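Local coordinates for pyridoxamine 5'-phosphate oxidase-related, FMN-binding protein (Paracoccus denitrificans, PDB 6VNA) that probably acts as a noncanonical heme oxygenase that degrades c-type heme, using a fold shared with FMN-binding pyridoxamine 5'-phosphate oxidases, at residues Q19-A24 with L46-D51; A74-A79 with W131-V136. All blocks are in the same frame, centred on the assembly; numbering follows the deposited sequence.

Contact 1. Residues Q19-A24 with L46-D51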
ATOM      1  N   GLN A  19      -5.385  -8.382  15.331  1.00 51.22           N
ATOM      2  CA  GLN A  19      -4.742  -7.419  16.268  1.00 55.78           C
ATOM      3  C   GLN A  19      -4.165  -6.250  15.456  1.00 53.63           C
ATOM      4  O   GLN A  19      -4.310  -5.080  15.921  1.00 53.56           O
ATOM      5  CB  GLN A  19      -3.669  -8.102  17.134  1.00 59.44           C
ATOM      6  CG  GLN A  19      -4.232  -8.919  18.293  1.00 60.51           C
ATOM      7  CD  GLN A  19      -3.258  -9.873  18.961  1.00 59.80           C
ATOM      8  OE1 GLN A  19      -2.357 -10.436  18.352  1.00 55.51           O
ATOM      9  NE2 GLN A  19      -3.451 -10.086  20.250  1.00 58.09           N
ATOM     10  N   LEU A  20      -3.534  -6.548  14.311  1.00 41.99           N
ATOM     11  CA  LEU A  20      -3.024  -5.530  13.355  1.00 46.29           C
ATOM     12  C   LEU A  20      -4.172  -4.622  12.904  1.00 49.87           C
ATOM     13  O   LEU A  20      -3.992  -3.366  12.907  1.00 55.78           O
ATOM     14  CB  LEU A  20      -2.353  -6.208  12.153  1.00 45.90           C
ATOM     15  CG  LEU A  20      -0.980  -6.808  12.448  1.00 46.39           C
ATOM     16  CD1 LEU A  20      -0.371  -7.463  11.224  1.00 46.02           C
ATOM     17  CD2 LEU A  20      -0.040  -5.738  12.988  1.00 53.59           C
ATOM     18  N   LEU A  21      -5.315  -5.196  12.534  1.00 48.54           N
ATOM     19  CA  LEU A  21      -6.454  -4.371  12.052  1.00 53.24           C
ATOM     20  C   LEU A  21      -6.994  -3.494  13.195  1.00 51.18           C
ATOM     21  O   LEU A  21      -7.274  -2.307  12.929  1.00 53.02           O
ATOM     22  CB  LEU A  21      -7.526  -5.276  11.437  1.00 60.08           C
ATOM     23  CG  LEU A  21      -7.201  -5.767  10.023  1.00 59.30           C
ATOM     24  CD1 LEU A  21      -7.940  -7.057   9.696  1.00 65.88           C
ATOM     25  CD2 LEU A  21      -7.536  -4.700   9.008  1.00 57.30           C
ATOM     26  N   GLU A  22      -7.093  -4.021  14.423  1.00 53.27           N
ATOM     27  CA  GLU A  22      -7.579  -3.254  15.612  1.00 53.56           C
ATOM     28  C   GLU A  22      -6.640  -2.082  15.907  1.00 48.60           C
ATOM     29  O   GLU A  22      -7.141  -1.006  16.280  1.00 43.56           O
ATOM     30  CB  GLU A  22      -7.725  -4.179  16.821  1.00 61.03           C
ATOM     31  CG  GLU A  22      -8.026  -3.451  18.129  1.00 66.39           C
ATOM     32  CD  GLU A  22      -9.315  -2.643  18.154  1.00 70.86           C
ATOM     33  OE1 GLU A  22     -10.303  -3.094  17.531  1.00 70.74           O
ATOM     34  OE2 GLU A  22      -9.324  -1.558  18.796  1.00 66.78           O
ATOM     35  N   ALA A  23      -5.329  -2.249  15.694  1.00 48.08           N
ATOM     36  CA  ALA A  23      -4.300  -1.223  16.006  1.00 46.50           C
ATOM     37  C   ALA A  23      -4.126  -0.212  14.860  1.00 51.53           C
ATOM     38  O   ALA A  23      -3.567   0.856  15.120  1.00 55.42           O
ATOM     39  CB  ALA A  23      -2.999  -1.912  16.334  1.00 45.89           C
ATOM     40  N   ALA A  24      -4.599  -0.524  13.647  1.00 56.99           N
ATOM     41  CA  ALA A  24      -4.381   0.253  12.398  1.00 50.95           C
ATOM     42  C   ALA A  24      -4.980   1.661  12.491  1.00 44.99           C
ATOM     43  O   ALA A  24      -6.163   1.787  12.780  1.00 47.30           O
ATOM     44  CB  ALA A  24      -4.967  -0.502  11.228  1.00 50.67           C
ATOM     45  N   LEU A  46      -6.805   4.855   7.854  1.00 41.26           N
ATOM     46  CA  LEU A  46      -7.570   3.592   7.835  1.00 45.08           C
ATOM     47  C   LEU A  46      -7.732   3.066   9.260  1.00 47.10           C
ATOM     48  O   LEU A  46      -6.723   2.902   9.959  1.00 45.98           O
ATOM     49  CB  LEU A  46      -6.849   2.537   7.001  1.00 48.69           C
ATOM     50  CG  LEU A  46      -7.605   1.209   6.956  1.00 48.74           C
ATOM     51  CD1 LEU A  46      -8.565   1.184   5.768  1.00 50.71           C
ATOM     52  CD2 LEU A  46      -6.653   0.040   6.919  1.00 51.68           C
ATOM     53  N   GLN A  47      -8.973   2.781   9.632  1.00 52.98           N
ATOM     54  CA  GLN A  47      -9.367   2.077  10.872  1.00 50.83           C
ATOM     55  C   GLN A  47     -10.293   0.927  10.469  1.00 52.82           C
ATOM     56  O   GLN A  47     -10.392   0.660   9.265  1.00 54.44           O
ATOM     57  CB  GLN A  47     -10.031   3.087  11.801  1.00 50.05           C
ATOM     58  CG  GLN A  47      -9.138   4.270  12.134  1.00 49.21           C
ATOM     59  CD  GLN A  47      -9.809   5.217  13.100  1.00 48.13           C
ATOM     60  OE1 GLN A  47     -10.745   4.854  13.808  1.00 59.01           O
ATOM     61  NE2 GLN A  47      -9.375   6.460  13.095  1.00 47.71           N
ATOM     62  N   THR A  48     -10.907   0.254  11.437  1.00 52.39           N
ATOM     63  CA  THR A  48     -12.022  -0.708  11.236  1.00 55.94           C
ATOM     64  C   THR A  48     -13.318  -0.014  11.654  1.00 52.89           C
ATOM     65  O   THR A  48     -13.198   0.941  12.393  1.00 49.13           O
ATOM     66  CB  THR A  48     -11.761  -1.964  12.068  1.00 57.29           C
ATOM     67  OG1 THR A  48     -11.669  -1.514  13.421  1.00 67.62           O
ATOM     68  CG2 THR A  48     -10.496  -2.680  11.663  1.00 56.33           C
ATOM     69  N   ASP A  49     -14.505  -0.463  11.233  1.00 67.11           N
ATOM     70  CA  ASP A  49     -15.751  -0.089  11.971  1.00 78.33           C
ATOM     71  C   ASP A  49     -16.181  -1.289  12.829  1.00 77.99           C
ATOM     72  O   ASP A  49     -15.377  -2.251  12.946  1.00 65.37           O
ATOM     73  CB  ASP A  49     -16.845   0.567  11.104  1.00 82.19           C
ATOM     74  CG  ASP A  49     -17.261  -0.122   9.821  1.00 82.26           C
ATOM     75  OD1 ASP A  49     -16.830  -1.276   9.598  1.00 98.65           O
ATOM     76  OD2 ASP A  49     -18.026   0.513   9.056  1.00 66.89           O
ATOM     77  N   ALA A  50     -17.366  -1.182  13.449  1.00 87.11           N
ATOM     78  CA  ALA A  50     -17.939  -2.077  14.486  1.00 77.98           C
ATOM     79  C   ALA A  50     -17.667  -3.556  14.182  1.00 68.98           C
ATOM     80  O   ALA A  50     -17.135  -4.240  15.081  1.00 72.67           O
ATOM     81  CB  ALA A  50     -19.419  -1.807  14.602  1.00 87.06           C
ATOM     82  N   ASP A  51     -18.010  -4.025  12.976  1.00 63.19           N
ATOM     83  CA  ASP A  51     -17.847  -5.439  12.533  1.00 64.84           C
ATOM     84  C   ASP A  51     -16.382  -5.762  12.185  1.00 65.48           C
ATOM     85  O   ASP A  51     -16.130  -6.903  11.734  1.00 70.64           O
ATOM     86  CB  ASP A  51     -18.753  -5.757  11.341  1.00 71.41           C
ATOM     87  CG  ASP A  51     -18.473  -4.959  10.073  1.00 82.48           C
ATOM     88  OD1 ASP A  51     -17.772  -3.921  10.155  1.00 74.51           O
ATOM     89  OD2 ASP A  51     -18.966  -5.380   9.002  1.00 88.62           O
TER
HETATM   90  O   HOH W   1      -8.243   0.191  13.413  1.00 44.54           O
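Thr48 meets the last turn of helix 11-23 with its methyl: CG2 lies 3.5 Å from Leu21 O and 4.0 Å from Leu21 CB. A first torsion of 59° sets CG2 anti to the carbonyl carbon of Thr48 and turns the methyl to the helix. One turn on, the chain leaves helical geometry at Ala24, whose CB sits 4.0 Å from Leu46 O. The carbonyls of these two residues also crowd each other, since Ala24 O and Leu46 O are 3.1 Å apart and both can only accept. A water bridges the helix end and the strand. It sits 2.7 Å from Leu21 O and 2.7 Å from Ala24 O, placed to donate to either, though other acceptors compete for its two protons, and it takes a weak bond from Thr48 N at 3.3 Å. Leu21 O also receives Ala24 N, in a bond of 3.3 Å, as the helix ends. Gln47 brushes past Ala24 O with CG while its extended chain carries NE2 on to Trp112 O. Glu22, on the same turn, forms a salt bridge with Arg115 of helix 108-115, whose side chains also cover Thr48. Further in, Leu21 and Leu46 pack on Ile78 of strand 73-79 and on Pro54, so the helix end closes over the hydrophobic interior of the barrel.

Contact 2. Residues A74-A79 with W131-V136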
ATOM      1  N   ALA A  74      -9.414  -2.979  -4.673  1.00 51.14           N
ATOM      2  CA  ALA A  74      -8.587  -2.251  -3.678  1.00 48.47           C
ATOM      3  C   ALA A  74      -7.704  -3.237  -2.926  1.00 45.35           C
ATOM      4  O   ALA A  74      -8.227  -4.275  -2.483  1.00 44.80           O
ATOM      5  CB  ALA A  74      -9.466  -1.479  -2.718  1.00 48.73           C
ATOM      6  N   GLY A  75      -6.410  -2.921  -2.839  1.00 48.81           N
ATOM      7  CA  GLY A  75      -5.431  -3.561  -1.934  1.00 46.75           C
ATOM      8  C   GLY A  75      -5.129  -2.707  -0.713  1.00 41.88           C
ATOM      9  O   GLY A  75      -5.134  -1.453  -0.821  1.00 43.42           O
ATOM     10  N   LEU A  76      -4.909  -3.340   0.434  1.00 44.95           N
ATOM     11  CA  LEU A  76      -4.380  -2.657   1.653  1.00 44.03           C
ATOM     12  C   LEU A  76      -3.165  -3.434   2.151  1.00 41.52           C
ATOM     13  O   LEU A  76      -3.257  -4.696   2.196  1.00 45.29           O
ATOM     14  CB  LEU A  76      -5.426  -2.621   2.768  1.00 41.99           C
ATOM     15  CG  LEU A  76      -6.684  -1.818   2.506  1.00 42.01           C
ATOM     16  CD1 LEU A  76      -7.744  -2.134   3.555  1.00 44.34           C
ATOM     17  CD2 LEU A  76      -6.380  -0.337   2.494  1.00 43.77           C
ATOM     18  N   LEU A  77      -2.088  -2.706   2.473  1.00 42.39           N
ATOM     19  CA  LEU A  77      -0.998  -3.136   3.383  1.00 39.99           C
ATOM     20  C   LEU A  77      -1.180  -2.457   4.743  1.00 38.55           C
ATOM     21  O   LEU A  77      -1.251  -1.208   4.811  1.00 39.69           O
ATOM     22  CB  LEU A  77       0.365  -2.743   2.812  1.00 41.04           C
ATOM     23  CG  LEU A  77       1.560  -3.294   3.594  1.00 41.56           C
ATOM     24  CD1 LEU A  77       1.418  -4.803   3.805  1.00 40.68           C
ATOM     25  CD2 LEU A  77       2.863  -2.990   2.862  1.00 44.64           C
ATOM     26  N   ILE A  78      -1.216  -3.251   5.797  1.00 42.07           N
ATOM     27  CA  ILE A  78      -1.354  -2.760   7.199  1.00 42.91           C
ATOM     28  C   ILE A  78      -0.145  -3.279   7.980  1.00 37.19           C
ATOM     29  O   ILE A  78       0.051  -4.488   8.066  1.00 38.94           O
ATOM     30  CB  ILE A  78      -2.717  -3.209   7.749  1.00 47.22           C
ATOM     31  CG1 ILE A  78      -3.838  -2.641   6.880  1.00 52.01           C
ATOM     32  CG2 ILE A  78      -2.879  -2.842   9.214  1.00 50.56           C
ATOM     33  CD1 ILE A  78      -5.162  -3.313   7.084  1.00 57.77           C
ATOM     34  N   ALA A  79       0.705  -2.384   8.440  1.00 46.52           N
ATOM     35  CA  ALA A  79       1.909  -2.714   9.225  1.00 49.87           C
ATOM     36  C   ALA A  79       1.684  -2.197  10.642  1.00 47.87           C
ATOM     37  O   ALA A  79       0.761  -1.393  10.852  1.00 53.37           O
ATOM     38  CB  ALA A  79       3.142  -2.129   8.575  1.00 52.67           C
ATOM     39  N   TRP A 131     -15.093   4.904   3.000  1.00 55.50           N
ATOM     40  CA  TRP A 131     -15.181   3.668   2.174  1.00 55.16           C
ATOM     41  C   TRP A 131     -14.915   2.430   3.043  1.00 57.33           C
ATOM     42  O   TRP A 131     -13.837   2.388   3.674  1.00 53.43           O
ATOM     43  CB  TRP A 131     -14.132   3.711   1.065  1.00 57.03           C
ATOM     44  CG  TRP A 131     -14.311   4.791   0.050  1.00 58.29           C
ATOM     45  CD1 TRP A 131     -13.999   6.116   0.152  1.00 59.04           C
ATOM     46  CD2 TRP A 131     -14.780   4.590  -1.288  1.00 58.38           C
ATOM     47  NE1 TRP A 131     -14.280   6.761  -1.028  1.00 57.99           N
ATOM     48  CE2 TRP A 131     -14.761   5.850  -1.927  1.00 57.05           C
ATOM     49  CE3 TRP A 131     -15.232   3.465  -1.987  1.00 58.99           C
ATOM     50  CZ2 TRP A 131     -15.172   6.013  -3.245  1.00 57.96           C
ATOM     51  CZ3 TRP A 131     -15.646   3.629  -3.290  1.00 62.91           C
ATOM     52  CH2 TRP A 131     -15.607   4.883  -3.906  1.00 62.79           C
ATOM     53  N   ARG A 132     -15.812   1.440   3.023  1.00 51.60           N
ATOM     54  CA  ARG A 132     -15.548   0.088   3.568  1.00 54.30           C
ATOM     55  C   ARG A 132     -14.767  -0.690   2.516  1.00 55.80           C
ATOM     56  O   ARG A 132     -15.180  -0.675   1.356  1.00 58.07           O
ATOM     57  CB  ARG A 132     -16.847  -0.652   3.897  1.00 54.71           C
ATOM     58  CG  ARG A 132     -17.586  -0.084   5.097  1.00 59.96           C
ATOM     59  CD  ARG A 132     -18.996  -0.637   5.201  1.00 63.56           C
ATOM     60  NE  ARG A 132     -19.029  -2.091   5.221  1.00 63.35           N
ATOM     61  CZ  ARG A 132     -18.953  -2.848   6.311  1.00 64.21           C
ATOM     62  NH1 ARG A 132     -18.809  -2.301   7.508  1.00 70.34           N
ATOM     63  NH2 ARG A 132     -18.999  -4.161   6.197  1.00 66.19           N
ATOM     64  N   ILE A 133     -13.675  -1.341   2.899  1.00 55.17           N
ATOM     65  CA  ILE A 133     -12.909  -2.213   1.969  1.00 51.92           C
ATOM     66  C   ILE A 133     -13.150  -3.640   2.429  1.00 56.53           C
ATOM     67  O   ILE A 133     -12.492  -4.070   3.395  1.00 58.96           O
ATOM     68  CB  ILE A 133     -11.427  -1.799   1.896  1.00 52.26           C
ATOM     69  CG1 ILE A 133     -11.317  -0.359   1.397  1.00 54.49           C
ATOM     70  CG2 ILE A 133     -10.642  -2.742   0.999  1.00 52.28           C
ATOM     71  CD1 ILE A 133     -10.015   0.288   1.685  1.00 63.95           C
ATOM     72  N   GLU A 134     -14.121  -4.300   1.794  1.00 56.76           N
ATOM     73  CA  GLU A 134     -14.619  -5.637   2.185  1.00 54.10           C
ATOM     74  C   GLU A 134     -13.606  -6.666   1.717  1.00 54.28           C
ATOM     75  O   GLU A 134     -13.301  -6.741   0.536  1.00 59.68           O
ATOM     76  CB  GLU A 134     -16.000  -5.899   1.599  1.00 57.55           C
ATOM     77  CG  GLU A 134     -17.068  -4.974   2.154  1.00 69.92           C
ATOM     78  CD  GLU A 134     -18.395  -5.037   1.413  1.00 78.82           C
ATOM     79  OE1 GLU A 134     -18.462  -5.759   0.396  1.00 85.07           O
ATOM     80  OE2 GLU A 134     -19.355  -4.356   1.853  1.00 82.13           O
ATOM     81  N   PRO A 135     -13.004  -7.443   2.638  1.00 56.80           N
ATOM     82  CA  PRO A 135     -11.967  -8.388   2.253  1.00 57.76           C
ATOM     83  C   PRO A 135     -12.517  -9.618   1.532  1.00 56.49           C
ATOM     84  O   PRO A 135     -13.545 -10.122   1.913  1.00 56.83           O
ATOM     85  CB  PRO A 135     -11.289  -8.775   3.582  1.00 61.17           C
ATOM     86  CG  PRO A 135     -12.327  -8.472   4.645  1.00 61.95           C
ATOM     87  CD  PRO A 135     -13.169  -7.340   4.098  1.00 58.71           C
ATOM     88  N   VAL A 136     -11.764 -10.048   0.529  1.00 52.17           N
ATOM     89  CA  VAL A 136     -11.891 -11.344  -0.183  1.00 57.15           C
ATOM     90  C   VAL A 136     -10.810 -12.289   0.353  1.00 58.76           C
ATOM     91  O   VAL A 136     -11.172 -13.412   0.742  1.00 65.52           O
ATOM     92  CB  VAL A 136     -11.757 -11.124  -1.706  1.00 57.74           C
ATOM     93  CG1 VAL A 136     -11.698 -12.426  -2.477  1.00 57.21           C
ATOM     94  CG2 VAL A 136     -12.864 -10.235  -2.243  1.00 58.76           C
TER
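First torsions of -64° in Leu76 and -60° in Ile133 carry CG and CG1 onward, each anti to its own carbonyl carbon, from CB atoms that already face the other strand. The two side chains meet tip to tip, with Ile133 CD1 lying against the isopropyl end of Leu76, equally near both methyls, 3.8 Å from Leu76 CD1 and 3.8 Å from Leu76 CD2. The other arm of the isoleucine, CG2, serves two neighbours at once: it lies 3.9 Å from Leu76 CD1 and 4.1 Å from Ala74 CB. Ala74 and Leu76 are two residues apart on one strand and therefore present their side chains on the same face, and Ile133 spans both. The contact is made wholly of aliphatic carbon, and all three residues are buried.

These strands are not partners in the sheet. On one route round the wall strand 92-101 lies between them, antiparallel to each; Ala74 and Leu76 bond to its backbone at Gly97 and Ile95. Pairing continues the other way through strands 26-32, 39-48 and 54-59, which closes the ring into the split barrel expected of the FMN-binding oxidase relatives, and Leu76 and Ile133 touch inside it. Leu29 of strand 26-32 packs on all three residues, while Pro54 meets Leu76 and Ala56 meets Ile133 from strand 54-59. Leu77 points to the other side of its strand and packs on Thr42 of the second subunit, so strand 73-79 lies between the barrel core and the dimer interface.

Overall arrangement
Contact 1 and contact 2 have centres about 11 Å apart and belong to one barrel, whose curled antiparallel sheet both reach. They come in series along the chain: helix 11-23 meets strand 39-48 before strand 73-79 finds strand 128-135. Contact 1 covers the barrel where the helix ends, and contact 2 lies in its interior, near the centre of the chain. Two kinds of interaction connect them. Ile78 of strand 73-79 packs against Leu21 and Leu46, continuing the apolar core, while Arg132 forms salt bridges with Asp49 and Asp51 just beyond strand 39-48. Early and late parts of the chain are thus tied into a single body, one of two such subunits in the dimer.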